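Local coordinates for protein actinorhodin polyketide putative beta-ketoacyl synthase 2 (PDB 1TQY) that is the chain length factor subunit that pairs with a ketosynthase in actinorhodin biosynthesis, probably taking part in building the polyketide chain, at residues H178-I183 with L289-T294. Sequence-based numbering, arbitrary orientation.
Sequences HARRTI and LNDAGT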
ATOM      1  N   HIS B 178       0.633   2.114 -11.426  1.00 25.10           N
ATOM      2  CA  HIS B 178       1.852   2.456 -10.686  1.00 25.81           C
ATOM      3  C   HIS B 178       3.062   1.811 -11.373  1.00 26.07           C
ATOM      4  O   HIS B 178       4.157   2.385 -11.424  1.00 25.88           O
ATOM      5  CB  HIS B 178       1.737   1.970  -9.233  1.00 24.84           C
ATOM      6  CG  HIS B 178       2.859   2.420  -8.345  1.00 26.75           C
ATOM      7  ND1 HIS B 178       2.659   3.224  -7.240  1.00 27.61           N
ATOM      8  CD2 HIS B 178       4.187   2.143  -8.367  1.00 27.55           C
ATOM      9  CE1 HIS B 178       3.812   3.420  -6.622  1.00 26.35           C
ATOM     10  NE2 HIS B 178       4.756   2.774  -7.285  1.00 25.22           N
ATOM     11  N   ALA B 179       2.850   0.612 -11.904  1.00 25.85           N
ATOM     12  CA  ALA B 179       3.909  -0.093 -12.606  1.00 25.42           C
ATOM     13  C   ALA B 179       4.252   0.680 -13.867  1.00 25.39           C
ATOM     14  O   ALA B 179       5.426   0.887 -14.189  1.00 24.57           O
ATOM     15  CB  ALA B 179       3.464  -1.497 -12.967  1.00 21.96           C
ATOM     16  N   ARG B 180       3.219   1.103 -14.589  1.00 25.59           N
ATOM     17  CA  ARG B 180       3.435   1.855 -15.822  1.00 24.92           C
ATOM     18  C   ARG B 180       4.327   3.063 -15.563  1.00 24.05           C
ATOM     19  O   ARG B 180       5.222   3.352 -16.351  1.00 25.37           O
ATOM     20  CB  ARG B 180       2.100   2.314 -16.416  1.00 26.41           C
ATOM     21  CG  ARG B 180       2.240   3.286 -17.580  1.00 25.82           C
ATOM     22  CD  ARG B 180       1.009   3.237 -18.466  1.00 28.20           C
ATOM     23  NE  ARG B 180       1.005   4.267 -19.510  1.00 28.83           N
ATOM     24  CZ  ARG B 180       0.503   5.488 -19.361  1.00 30.11           C
ATOM     25  NH1 ARG B 180      -0.042   5.850 -18.206  1.00 27.26           N
ATOM     26  NH2 ARG B 180       0.530   6.346 -20.377  1.00 31.94           N
ATOM     27  N   ARG B 181       4.088   3.751 -14.453  1.00 22.09           N
ATOM     28  CA  ARG B 181       4.872   4.924 -14.099  1.00 23.53           C
ATOM     29  C   ARG B 181       6.335   4.535 -13.907  1.00 24.73           C
ATOM     30  O   ARG B 181       7.244   5.163 -14.448  1.00 24.15           O
ATOM     31  CB  ARG B 181       4.335   5.531 -12.804  1.00 24.85           C
ATOM     32  CG  ARG B 181       4.932   6.877 -12.431  1.00 28.79           C
ATOM     33  CD  ARG B 181       4.214   7.476 -11.226  1.00 29.00           C
ATOM     34  NE  ARG B 181       4.500   6.721 -10.010  1.00 32.47           N
ATOM     35  CZ  ARG B 181       3.903   6.914  -8.835  1.00 33.52           C
ATOM     36  NH1 ARG B 181       2.967   7.847  -8.701  1.00 32.44           N
ATOM     37  NH2 ARG B 181       4.254   6.174  -7.788  1.00 33.21           N
ATOM     38  N   THR B 182       6.542   3.479 -13.131  1.00 23.62           N
ATOM     39  CA  THR B 182       7.873   2.982 -12.831  1.00 24.54           C
ATOM     40  C   THR B 182       8.648   2.604 -14.101  1.00 24.29           C
ATOM     41  O   THR B 182       9.796   3.029 -14.296  1.00 24.78           O
ATOM     42  CB  THR B 182       7.774   1.789 -11.848  1.00 24.60           C
ATOM     43  OG1 THR B 182       7.073   2.224 -10.679  1.00 22.42           O
ATOM     44  CG2 THR B 182       9.156   1.309 -11.436  1.00 24.94           C
ATOM     45  N   ILE B 183       8.021   1.821 -14.966  1.00 24.34           N
ATOM     46  CA  ILE B 183       8.645   1.432 -16.221  1.00 26.59           C
ATOM     47  C   ILE B 183       9.061   2.673 -17.022  1.00 29.14           C
ATOM     48  O   ILE B 183      10.185   2.767 -17.531  1.00 28.75           O
ATOM     49  CB  ILE B 183       7.670   0.587 -17.058  1.00 26.94           C
ATOM     50  CG1 ILE B 183       7.533  -0.783 -16.404  1.00 25.71           C
ATOM     51  CG2 ILE B 183       8.143   0.514 -18.520  1.00 26.57           C
ATOM     52  CD1 ILE B 183       6.381  -1.598 -16.907  1.00 28.09           C
ATOM     53  N   LEU B 289      -8.541   8.364 -20.648  1.00 26.14           N
ATOM     54  CA  LEU B 289      -8.601   8.477 -22.108  1.00 26.70           C
ATOM     55  C   LEU B 289      -7.621   9.516 -22.639  1.00 27.13           C
ATOM     56  O   LEU B 289      -7.032   9.324 -23.702  1.00 28.46           O
ATOM     57  CB  LEU B 289     -10.018   8.832 -22.559  1.00 25.71           C
ATOM     58  CG  LEU B 289     -11.057   7.717 -22.465  1.00 26.28           C
ATOM     59  CD1 LEU B 289     -12.411   8.258 -22.907  1.00 26.82           C
ATOM     60  CD2 LEU B 289     -10.642   6.542 -23.344  1.00 23.77           C
ATOM     61  N   ASN B 290      -7.453  10.612 -21.900  1.00 27.56           N
ATOM     62  CA  ASN B 290      -6.529  11.680 -22.297  1.00 31.00           C
ATOM     63  C   ASN B 290      -5.084  11.219 -22.237  1.00 30.60           C
ATOM     64  O   ASN B 290      -4.270  11.542 -23.105  1.00 30.16           O
ATOM     65  CB  ASN B 290      -6.658  12.890 -21.374  1.00 34.67           C
ATOM     66  CG  ASN B 290      -7.850  13.746 -21.699  1.00 39.63           C
ATOM     67  OD1 ASN B 290      -8.055  14.132 -22.853  1.00 43.10           O
ATOM     68  ND2 ASN B 290      -8.644  14.065 -20.680  1.00 42.23           N
ATOM     69  N   ASP B 291      -4.773  10.494 -21.173  1.00 29.87           N
ATOM     70  CA  ASP B 291      -3.440   9.969 -20.956  1.00 30.32           C
ATOM     71  C   ASP B 291      -3.099   9.078 -22.148  1.00 29.92           C
ATOM     72  O   ASP B 291      -1.977   9.090 -22.645  1.00 31.19           O
ATOM     73  CB  ASP B 291      -3.431   9.186 -19.639  1.00 29.78           C
ATOM     74  CG  ASP B 291      -2.060   8.673 -19.261  1.00 30.66           C
ATOM     75  OD1 ASP B 291      -1.054   9.287 -19.671  1.00 30.90           O
ATOM     76  OD2 ASP B 291      -1.996   7.660 -18.532  1.00 29.10           O
ATOM     77  N   ALA B 292      -4.095   8.343 -22.624  1.00 29.90           N
ATOM     78  CA  ALA B 292      -3.929   7.429 -23.746  1.00 29.94           C
ATOM     79  C   ALA B 292      -3.982   8.139 -25.093  1.00 31.07           C
ATOM     80  O   ALA B 292      -3.634   7.552 -26.114  1.00 31.81           O
ATOM     81  CB  ALA B 292      -5.000   6.358 -23.691  1.00 27.86           C
ATOM     82  N   GLY B 293      -4.415   9.397 -25.098  1.00 31.66           N
ATOM     83  CA  GLY B 293      -4.507  10.132 -26.346  1.00 34.03           C
ATOM     84  C   GLY B 293      -5.613   9.570 -27.224  1.00 35.99           C
ATOM     85  O   GLY B 293      -5.517   9.590 -28.453  1.00 37.39           O
ATOM     86  N   THR B 294      -6.660   9.051 -26.589  1.00 36.57           N
ATOM     87  CA  THR B 294      -7.790   8.480 -27.308  1.00 37.72           C
ATOM     88  C   THR B 294      -9.127   9.065 -26.860  1.00 36.16           C
ATOM     89  O   THR B 294      -9.339   9.309 -25.675  1.00 36.41           O
ATOM     90  CB  THR B 294      -7.855   6.947 -27.140  1.00 39.94           C
ATOM     91  OG1 THR B 294      -9.169   6.487 -27.488  1.00 44.49           O
ATOM     92  CG2 THR B 294      -7.544   6.544 -25.716  1.00 41.93           C
TER
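Arg-180 and Asp-291 reach for each other from facing helices, 171-185 and 281-292, and their salt bridge carries the whole contact. The CA atoms of Arg-180 and Asp-291 are 11.8 Å apart, so most of the gap is crossed by the arginine chain, extended from CG to NE with CG anti to the backbone N (chi1 171°). Arg-180 NH1 meets Asp-291 OD2 at 2.7 Å, on the syn side but somewhat out of the carboxylate plane, and the bond is bent, 137° at the hydrogen. Arg-180 NH2 aims more directly at Asp-291 OD1, yet at 3.4 Å this second bond is weak. The guanidinium and carboxylate planes are turned 64° against each other, and the two bonds are unequal, so the groups do not meet as a flat bidentate pair. In this thiolase-like ketosynthase fold the bridge ties together, at the surface, helices from the N-terminal and C-terminal halves: Ala-179 and Ile-183 pack helix 171-185 onto strands 189-196 and 238-246, while Ala-292 rests on Val-407 of strand 402-410. Helix 281-292 ends just beyond the aspartate in a Schellman motif, with Gly-293 at positive phi. Asp-291 OD2 also accepts the backbone N-H of Cys-265, a second hold on that oxygen.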